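Local coordinates for major capsid protein (Faustovirus, PDB 5J7O) that forms the trimeric, double jelly-roll building block from which the outer capsid of a large double-stranded DNA virus is probably assembled, at residues Leu363-Tyr373 / Thr501-Met511; Thr142-Tyr150 / Leu350-Ala359. All blocks are in the same frame, centred on the assembly; numbering follows the deposited sequence.

How the contacts relate
Both contacts belong to one mixed sheet, in which strand 341-351 lies between strands 149-158 and 364-375, and strand 503-521 follows on the far side of 364-375. Contact 2 closes the loop end of this sheet, where the 142-150 hairpin meets the turns of 350-359; contact 1 pairs the next two strands in parallel. Their centres are about 15 Å apart, and they meet at Leu350, whose O lies 2.7 Å from Thr365 N and whose N lies 3.0 Å from Gln366 O. This is a classic beta bulge, with Thr365 and Gln366 both facing Leu350. Contact 1 borders a second subunit of the trimer.

Contact 1 of 2, residues Leu363-Tyr373 / Thr501-Met511; sequences LLTQYNRYTTY and TTFKQSASQVM
Lys504 NZ is gripped from several sides: it donates to Leu364 O across the contact at 2.9 Å, from above the carbonyl plane, and to Thr501 O at 2.9 Å, while Asp493 of a second subunit completes the site with a salt bridge. The chain bends at chi2 (-59°), which folds the amine back toward Leu364. Beyond it, strands 364-373 and 503-511 run parallel, their bonds alternating from Gln505 N to Thr365 O through Met511 N to Thr371 O at 2.8 Å. On the face bearing Gln366, Asn368 and Tyr370, the side chains of Gln366 and Gln505 lie side by side, and Gln509 OE1 meets the Tyr370 ring edge in plane, 3.2 Å from CD1, with ring and amide perpendicular. The hydrogen bond of that oxygen is with Gly248 N of the second subunit, and Gln509 NE2 bonds Gln484. On the other face Ser506 OG, hydrogen-bonded to Arg488 N of the second subunit, sits 3.3 Å from Tyr367 CD2, and Arg369 NE donates to Thr371 OG1 in the guanidinium plane, holding the extended arginine along its own strand. Side chains of this ladder thus also contribute to the interface with the second subunit.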
loop_
_atom_site.group_PDB
_atom_site.type_symbol
_atom_site.label_atom_id
_atom_site.label_comp_id
_atom_site.label_asym_id
_atom_site.label_seq_id
_atom_site.Cartn_x
_atom_site.Cartn_y
_atom_site.Cartn_z
ATOM N N LEU B 363 50.738 18.566 21.077
ATOM C CA LEU B 363 50.753 18.259 19.645
ATOM C C LEU B 363 49.507 17.451 19.301
ATOM O O LEU B 363 49.496 16.224 19.424
ATOM C CB LEU B 363 52.027 17.509 19.269
ATOM C CG LEU B 363 52.504 17.570 17.811
ATOM C CD1 LEU B 363 53.951 17.114 17.709
ATOM C CD2 LEU B 363 51.628 16.739 16.879
ATOM N N LEU B 364 48.463 18.136 18.837
ATOM C CA LEU B 364 47.203 17.482 18.498
ATOM C C LEU B 364 47.289 16.872 17.103
ATOM O O LEU B 364 47.504 17.585 16.118
ATOM C CB LEU B 364 46.048 18.476 18.575
ATOM C CG LEU B 364 44.700 17.923 18.103
ATOM C CD1 LEU B 364 44.231 16.799 19.013
ATOM C CD2 LEU B 364 43.656 19.025 18.020
ATOM N N THR B 365 47.098 15.556 17.020
ATOM C CA THR B 365 47.193 14.815 15.768
ATOM C C THR B 365 45.831 14.516 15.152
ATOM O O THR B 365 45.625 14.760 13.958
ATOM C CB THR B 365 47.959 13.505 15.995
ATOM O OG1 THR B 365 49.324 13.797 16.321
ATOM C CG2 THR B 365 47.915 12.631 14.750
ATOM N N GLN B 366 44.894 13.992 15.939
ATOM C CA GLN B 366 43.580 13.606 15.445
ATOM C C GLN B 366 42.493 14.191 16.335
ATOM O O GLN B 366 42.630 14.225 17.560
ATOM C CB GLN B 366 43.428 12.081 15.388
ATOM C CG GLN B 366 44.471 11.375 14.541
ATOM C CD GLN B 366 44.330 9.867 14.592
ATOM O OE1 GLN B 366 43.235 9.342 14.799
ATOM N NE2 GLN B 366 45.440 9.162 14.412
ATOM N N TYR B 367 41.413 14.645 15.705
ATOM C CA TYR B 367 40.237 15.144 16.400
ATOM C C TYR B 367 39.007 14.433 15.858
ATOM O O TYR B 367 38.890 14.211 14.650
ATOM C CB TYR B 367 40.091 16.668 16.233
ATOM C CG TYR B 367 38.753 17.224 16.680
ATOM C CD1 TYR B 367 38.549 17.631 17.993
ATOM C CD2 TYR B 367 37.697 17.349 15.784
ATOM C CE1 TYR B 367 37.328 18.142 18.400
ATOM C CE2 TYR B 367 36.476 17.852 16.183
ATOM C CZ TYR B 367 36.295 18.246 17.492
ATOM O OH TYR B 367 35.079 18.756 17.885
ATOM N N ASN B 368 38.095 14.075 16.758
ATOM C CA ASN B 368 36.831 13.455 16.387
ATOM C C ASN B 368 35.707 14.102 17.177
ATOM O O ASN B 368 35.869 14.408 18.361
ATOM C CB ASN B 368 36.839 11.942 16.646
ATOM C CG ASN B 368 37.751 11.191 15.696
ATOM O OD1 ASN B 368 38.975 11.231 15.828
ATOM N ND2 ASN B 368 37.157 10.490 14.738
ATOM N N ARG B 369 34.570 14.312 16.518
ATOM C CA ARG B 369 33.369 14.813 17.171
ATOM C C ARG B 369 32.207 13.884 16.858
ATOM O O ARG B 369 32.019 13.482 15.706
ATOM C CB ARG B 369 33.037 16.243 16.730
ATOM C CG ARG B 369 31.704 16.749 17.265
ATOM C CD ARG B 369 31.491 18.220 16.967
ATOM N NE ARG B 369 30.137 18.645 17.310
ATOM C CZ ARG B 369 29.738 19.912 17.350
ATOM N NH1 ARG B 369 30.593 20.888 17.076
ATOM N NH2 ARG B 369 28.485 20.204 17.670
ATOM N N TYR B 370 31.437 13.541 17.888
ATOM C CA TYR B 370 30.251 12.703 17.750
ATOM C C TYR B 370 29.083 13.457 18.364
ATOM O O TYR B 370 29.132 13.818 19.543
ATOM C CB TYR B 370 30.445 11.350 18.441
ATOM C CG TYR B 370 31.691 10.596 18.023
ATOM C CD1 TYR B 370 31.631 9.599 17.058
ATOM C CD2 TYR B 370 32.923 10.872 18.604
ATOM C CE1 TYR B 370 32.765 8.903 16.677
ATOM C CE2 TYR B 370 34.062 10.182 18.229
ATOM C CZ TYR B 370 33.977 9.199 17.266
ATOM O OH TYR B 370 35.109 8.511 16.892
ATOM N N THR B 371 28.036 13.697 17.573
ATOM C CA THR B 371 26.933 14.554 17.990
ATOM C C THR B 371 25.601 13.875 17.710
ATOM O O THR B 371 25.307 13.531 16.561
ATOM C CB THR B 371 26.991 15.909 17.279
ATOM O OG1 THR B 371 28.223 16.566 17.598
ATOM C CG2 THR B 371 25.822 16.787 17.706
ATOM N N THR B 372 24.797 13.698 18.758
ATOM C CA THR B 372 23.434 13.203 18.648
ATOM C C THR B 372 22.471 14.232 19.230
ATOM O O THR B 372 22.863 15.115 20.000
ATOM C CB THR B 372 23.252 11.863 19.377
ATOM O OG1 THR B 372 23.245 12.080 20.793
ATOM C CG2 THR B 372 24.370 10.897 19.018
ATOM N N TYR B 373 21.199 14.108 18.855
ATOM C CA TYR B 373 20.152 15.000 19.333
ATOM C C TYR B 373 18.974 14.179 19.834
ATOM O O TYR B 373 18.569 13.204 19.196
ATOM C CB TYR B 373 19.687 15.961 18.233
ATOM C CG TYR B 373 20.808 16.748 17.595
ATOM C CD1 TYR B 373 21.281 17.918 18.175
ATOM C CD2 TYR B 373 21.392 16.321 16.410
ATOM C CE1 TYR B 373 22.306 18.639 17.594
ATOM C CE2 TYR B 373 22.416 17.035 15.822
ATOM C CZ TYR B 373 22.869 18.192 16.417
ATOM O OH TYR B 373 23.889 18.906 15.832
ATOM N N THR B 501 53.160 14.623 10.993
ATOM C CA THR B 501 52.206 15.016 12.022
ATOM C C THR B 501 51.657 16.418 11.806
ATOM O O THR B 501 50.723 16.811 12.513
ATOM C CB THR B 501 52.845 14.922 13.412
ATOM O OG1 THR B 501 54.031 15.724 13.455
ATOM C CG2 THR B 501 53.197 13.477 13.742
ATOM N N THR B 502 52.215 17.183 10.865
ATOM C CA THR B 502 51.619 18.447 10.453
ATOM C C THR B 502 50.395 18.247 9.568
ATOM O O THR B 502 49.673 19.215 9.305
ATOM C CB THR B 502 52.651 19.304 9.716
ATOM O OG1 THR B 502 53.043 18.645 8.506
ATOM C CG2 THR B 502 53.882 19.519 10.586
ATOM N N PHE B 503 50.153 17.016 9.112
ATOM C CA PHE B 503 48.992 16.668 8.293
ATOM C C PHE B 503 47.879 16.219 9.237
ATOM O O PHE B 503 47.681 15.031 9.503
ATOM C CB PHE B 503 49.369 15.586 7.288
ATOM C CG PHE B 503 48.412 15.446 6.141
ATOM C CD1 PHE B 503 47.428 16.392 5.906
ATOM C CD2 PHE B 503 48.496 14.350 5.298
ATOM C CE1 PHE B 503 46.549 16.244 4.848
ATOM C CE2 PHE B 503 47.618 14.196 4.245
ATOM C CZ PHE B 503 46.645 15.142 4.018
ATOM N N LYS B 504 47.138 17.197 9.750
ATOM C CA LYS B 504 46.172 16.931 10.805
ATOM C C LYS B 504 44.942 16.214 10.261
ATOM O O LYS B 504 44.598 16.324 9.081
ATOM C CB LYS B 504 45.754 18.235 11.482
ATOM C CG LYS B 504 46.913 19.086 11.976
ATOM C CD LYS B 504 47.779 18.334 12.970
ATOM C CE LYS B 504 48.855 19.241 13.543
ATOM N NZ LYS B 504 49.713 18.546 14.542
ATOM N N GLN B 505 44.273 15.478 11.148
ATOM C CA GLN B 505 43.065 14.738 10.817
ATOM C C GLN B 505 41.890 15.254 11.635
ATOM O O GLN B 505 42.044 15.655 12.793
ATOM C CB GLN B 505 43.233 13.238 11.082
ATOM C CG GLN B 505 44.428 12.607 10.406
ATOM C CD GLN B 505 44.641 11.169 10.833
ATOM O OE1 GLN B 505 43.778 10.314 10.632
ATOM N NE2 GLN B 505 45.792 10.897 11.437
ATOM N N SER B 506 40.709 15.226 11.024
ATOM C CA SER B 506 39.480 15.590 11.710
ATOM C C SER B 506 38.332 14.793 11.110
ATOM O O SER B 506 38.313 14.513 9.909
ATOM C CB SER B 506 39.199 17.094 11.614
ATOM O OG SER B 506 38.132 17.462 12.468
ATOM N N ALA B 507 37.379 14.421 11.962
ATOM C CA ALA B 507 36.244 13.620 11.534
ATOM C C ALA B 507 35.066 13.898 12.454
ATOM O O ALA B 507 35.242 14.180 13.642
ATOM C CB ALA B 507 36.576 12.123 11.535
ATOM N N SER B 508 33.860 13.817 11.894
ATOM C CA SER B 508 32.652 14.058 12.666
ATOM C C SER B 508 31.552 13.096 12.242
ATOM O O SER B 508 31.404 12.788 11.056
ATOM C CB SER B 508 32.163 15.506 12.510
ATOM O OG SER B 508 31.763 15.776 11.177
ATOM N N GLN B 509 30.798 12.616 13.229
ATOM C CA GLN B 509 29.549 11.894 13.018
ATOM C C GLN B 509 28.437 12.697 13.672
ATOM O O GLN B 509 28.451 12.896 14.891
ATOM C CB GLN B 509 29.595 10.488 13.618
ATOM C CG GLN B 509 30.590 9.540 12.992
ATOM C CD GLN B 509 30.431 8.126 13.518
ATOM O OE1 GLN B 509 30.173 7.918 14.704
ATOM N NE2 GLN B 509 30.571 7.146 12.633
ATOM N N VAL B 510 27.480 13.157 12.872
ATOM C CA VAL B 510 26.344 13.922 13.369
ATOM C C VAL B 510 25.070 13.169 13.021
ATOM O O VAL B 510 24.888 12.745 11.872
ATOM C CB VAL B 510 26.314 15.346 12.784
ATOM C CG1 VAL B 510 25.102 16.105 13.305
ATOM C CG2 VAL B 510 27.595 16.088 13.126
ATOM N N MET B 511 24.198 12.995 14.011
ATOM C CA MET B 511 22.894 12.394 13.760
ATOM C C MET B 511 22.092 13.275 12.813
ATOM O O MET B 511 21.771 14.422 13.138
ATOM C CB MET B 511 22.137 12.201 15.073
ATOM C CG MET B 511 20.721 11.676 14.881
ATOM S SD MET B 511 19.616 12.053 16.255
ATOM C CE MET B 511 20.305 11.025 17.545
#

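Contact 2 of 2, residues Thr142-Tyr150 / Leu350-Ala359; sequences TENTTSGVY and LTTGAGKGTA
Gly148 and Gly357 bring two loop backbones together, their CA atoms 3.7 Å apart, where a beta hairpin's connection meets a pair of overlapping type II turns, Gly353 to Lys356 and Gly355 to Thr358. This is the tight part of the contact. Neither glycine has a side chain to hold the chains apart, and both have positive phi; Lys356 CB packs on Gly148 CA here. Gly357 O takes the N-H of Asn144 at 3.0 Å, the donor standing above the carbonyl plane, and the same oxygen reaches the edge of the Tyr150 ring. With chi1 near -178°, Tyr150 carries its ring to Ala359, whose CA rests over one face toward the rim and whose CB lies 3.7 Å from Tyr150 CZ. The hydroxyl of this tyrosine bonds Asp130, which fixes the far end of the ring.

At the end of strand 341-351, where Val149 and Leu350 form a non-hydrogen-bonded antiparallel pair, Thr351 N donates to Gly148 O at 3.0 Å, and Leu350 CD1 touches Val149 CG2 at 3.9 Å. A water accepts from Gly357 N and donates weakly to Gly148 O, a modest link between the segments.

The outer side is looser. Methyl CG2 of Thr145 meets CG2 of Thr358 at 4.0 Å, and the Glu143 carboxylate merely lies against the same threonine methyl. Only the far end of the extended Lys356 runs out along this side, its CE near Thr145 O. The hairpin loop is shaped from within: Asn144 OD1 accepts from Ser147 N in an Asx motif, and Ser147 OG accepts from Val149 N in an ST turn. The second turn has a double grip of its own, for Thr358 N and Thr358 OG1 approach Gly355 O from the same face of its plane, the hydroxyl at 2.8 Å.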
loop_
_atom_site.group_PDB
_atom_site.type_symbol
_atom_site.label_atom_id
_atom_site.label_comp_id
_atom_site.label_asym_id
_atom_site.label_seq_id
_atom_site.Cartn_x
_atom_site.Cartn_y
_atom_site.Cartn_z
ATOM N N THR B 142 37.311 13.026 30.502
ATOM C CA THR B 142 38.018 11.845 30.989
ATOM C C THR B 142 39.447 11.900 30.469
ATOM O O THR B 142 39.674 11.828 29.257
ATOM C CB THR B 142 37.333 10.551 30.542
ATOM O OG1 THR B 142 36.080 10.406 31.224
ATOM C CG2 THR B 142 38.218 9.347 30.854
ATOM N N GLU B 143 40.405 12.036 31.381
ATOM C CA GLU B 143 41.805 12.033 30.995
ATOM C C GLU B 143 42.253 10.626 30.615
ATOM O O GLU B 143 41.638 9.624 30.990
ATOM C CB GLU B 143 42.682 12.561 32.132
ATOM C CG GLU B 143 42.445 14.014 32.504
ATOM C CD GLU B 143 43.311 14.455 33.669
ATOM O OE1 GLU B 143 44.028 13.601 34.233
ATOM O OE2 GLU B 143 43.277 15.653 34.021
ATOM N N ASN B 144 43.346 10.560 29.854
ATOM C CA ASN B 144 43.953 9.272 29.504
ATOM C C ASN B 144 45.408 9.553 29.114
ATOM O O ASN B 144 45.717 9.749 27.938
ATOM C CB ASN B 144 43.201 8.572 28.388
ATOM C CG ASN B 144 43.619 7.120 28.223
ATOM O OD1 ASN B 144 44.794 6.777 28.356
ATOM N ND2 ASN B 144 42.651 6.259 27.935
ATOM N N THR B 145 46.288 9.557 30.118
ATOM C CA THR B 145 47.699 9.832 29.873
ATOM C C THR B 145 48.399 8.692 29.145
ATOM O O THR B 145 49.441 8.921 28.521
ATOM C CB THR B 145 48.418 10.118 31.192
ATOM O OG1 THR B 145 48.314 8.977 32.053
ATOM C CG2 THR B 145 47.802 11.325 31.883
ATOM N N THR B 146 47.857 7.474 29.209
ATOM C CA THR B 146 48.500 6.347 28.541
ATOM C C THR B 146 48.322 6.424 27.029
ATOM O O THR B 146 49.271 6.182 26.273
ATOM C CB THR B 146 47.946 5.028 29.082
ATOM O OG1 THR B 146 48.271 4.906 30.473
ATOM C CG2 THR B 146 48.532 3.845 28.325
ATOM N N SER B 147 47.119 6.766 26.569
ATOM C CA SER B 147 46.836 6.818 25.141
ATOM C C SER B 147 47.046 8.198 24.536
ATOM O O SER B 147 47.161 8.309 23.310
ATOM C CB SER B 147 45.396 6.376 24.869
ATOM O OG SER B 147 44.475 7.371 25.280
ATOM N N GLY B 148 47.099 9.245 25.356
ATOM C CA GLY B 148 47.140 10.593 24.829
ATOM C C GLY B 148 45.814 11.098 24.317
ATOM O O GLY B 148 45.782 12.085 23.576
ATOM N N VAL B 149 44.713 10.449 24.686
ATOM C CA VAL B 149 43.379 10.826 24.236
ATOM C C VAL B 149 42.681 11.575 25.362
ATOM O O VAL B 149 42.492 11.036 26.459
ATOM C CB VAL B 149 42.562 9.598 23.804
ATOM C CG1 VAL B 149 41.108 9.985 23.579
ATOM C CG2 VAL B 149 43.150 8.984 22.544
ATOM N N TYR B 150 42.306 12.820 25.089
ATOM C CA TYR B 150 41.490 13.624 25.986
ATOM C C TYR B 150 40.057 13.580 25.471
ATOM O O TYR B 150 39.781 14.042 24.359
ATOM C CB TYR B 150 42.018 15.058 26.047
ATOM C CG TYR B 150 41.288 15.992 26.989
ATOM C CD1 TYR B 150 41.422 15.871 28.366
ATOM C CD2 TYR B 150 40.490 17.017 26.496
ATOM C CE1 TYR B 150 40.766 16.734 29.227
ATOM C CE2 TYR B 150 39.831 17.884 27.349
ATOM C CZ TYR B 150 39.973 17.739 28.713
ATOM O OH TYR B 150 39.317 18.600 29.562
ATOM N N LEU B 350 43.511 13.610 20.323
ATOM C CA LEU B 350 44.703 12.769 20.393
ATOM C C LEU B 350 45.928 13.671 20.293
ATOM O O LEU B 350 46.331 14.074 19.199
ATOM C CB LEU B 350 44.692 11.717 19.290
ATOM C CG LEU B 350 45.949 10.856 19.133
ATOM C CD1 LEU B 350 46.248 10.084 20.409
ATOM C CD2 LEU B 350 45.809 9.908 17.951
ATOM N N THR B 351 46.512 14.003 21.438
ATOM C CA THR B 351 47.791 14.693 21.484
ATOM C C THR B 351 48.899 13.699 21.812
ATOM O O THR B 351 48.653 12.601 22.317
ATOM C CB THR B 351 47.782 15.829 22.513
ATOM O OG1 THR B 351 47.472 15.304 23.810
ATOM C CG2 THR B 351 46.756 16.889 22.136
ATOM N N THR B 352 50.135 14.094 21.500
ATOM C CA THR B 352 51.295 13.246 21.731
ATOM C C THR B 352 52.373 13.897 22.582
ATOM O O THR B 352 53.302 13.201 23.005
ATOM C CB THR B 352 51.927 12.814 20.396
ATOM O OG1 THR B 352 52.705 13.893 19.862
ATOM C CG2 THR B 352 50.854 12.424 19.386
ATOM N N GLY B 353 52.281 15.197 22.850
ATOM C CA GLY B 353 53.314 15.921 23.557
ATOM C C GLY B 353 53.152 15.883 25.061
ATOM O O GLY B 353 52.505 14.997 25.627
ATOM N N ALA B 354 53.764 16.868 25.717
ATOM C CA ALA B 354 53.717 16.953 27.170
ATOM C C ALA B 354 52.286 17.164 27.647
ATOM O O ALA B 354 51.578 18.050 27.160
ATOM C CB ALA B 354 54.613 18.088 27.663
ATOM N N GLY B 355 51.864 16.346 28.608
ATOM C CA GLY B 355 50.504 16.411 29.098
ATOM C C GLY B 355 49.480 15.762 28.200
ATOM O O GLY B 355 48.304 16.140 28.249
ATOM N N LYS B 356 49.886 14.794 27.378
ATOM C CA LYS B 356 48.953 14.142 26.472
ATOM C C LYS B 356 47.864 13.419 27.254
ATOM O O LYS B 356 48.095 12.876 28.339
ATOM C CB LYS B 356 49.687 13.161 25.553
ATOM C CG LYS B 356 50.408 12.026 26.263
ATOM C CD LYS B 356 50.869 10.970 25.266
ATOM C CE LYS B 356 51.622 9.839 25.950
ATOM N NZ LYS B 356 51.986 8.761 24.988
ATOM N N GLY B 357 46.657 13.421 26.690
ATOM C CA GLY B 357 45.508 12.842 27.345
ATOM C C GLY B 357 44.818 13.745 28.340
ATOM O O GLY B 357 43.750 13.375 28.842
ATOM N N THR B 358 45.387 14.902 28.652
ATOM C CA THR B 358 44.766 15.890 29.522
ATOM C C THR B 358 44.480 17.154 28.717
ATOM O O THR B 358 44.826 17.258 27.537
ATOM C CB THR B 358 45.655 16.204 30.730
ATOM O OG1 THR B 358 46.703 17.097 30.334
ATOM C CG2 THR B 358 46.271 14.928 31.284
ATOM N N ALA B 359 43.845 18.126 29.370
ATOM C CA ALA B 359 43.537 19.392 28.714
ATOM C C ALA B 359 44.777 20.222 28.407
ATOM O O ALA B 359 44.646 21.286 27.792
ATOM C CB ALA B 359 42.568 20.208 29.573
HETATM O O HOH W 1 45.156 15.199 24.560
#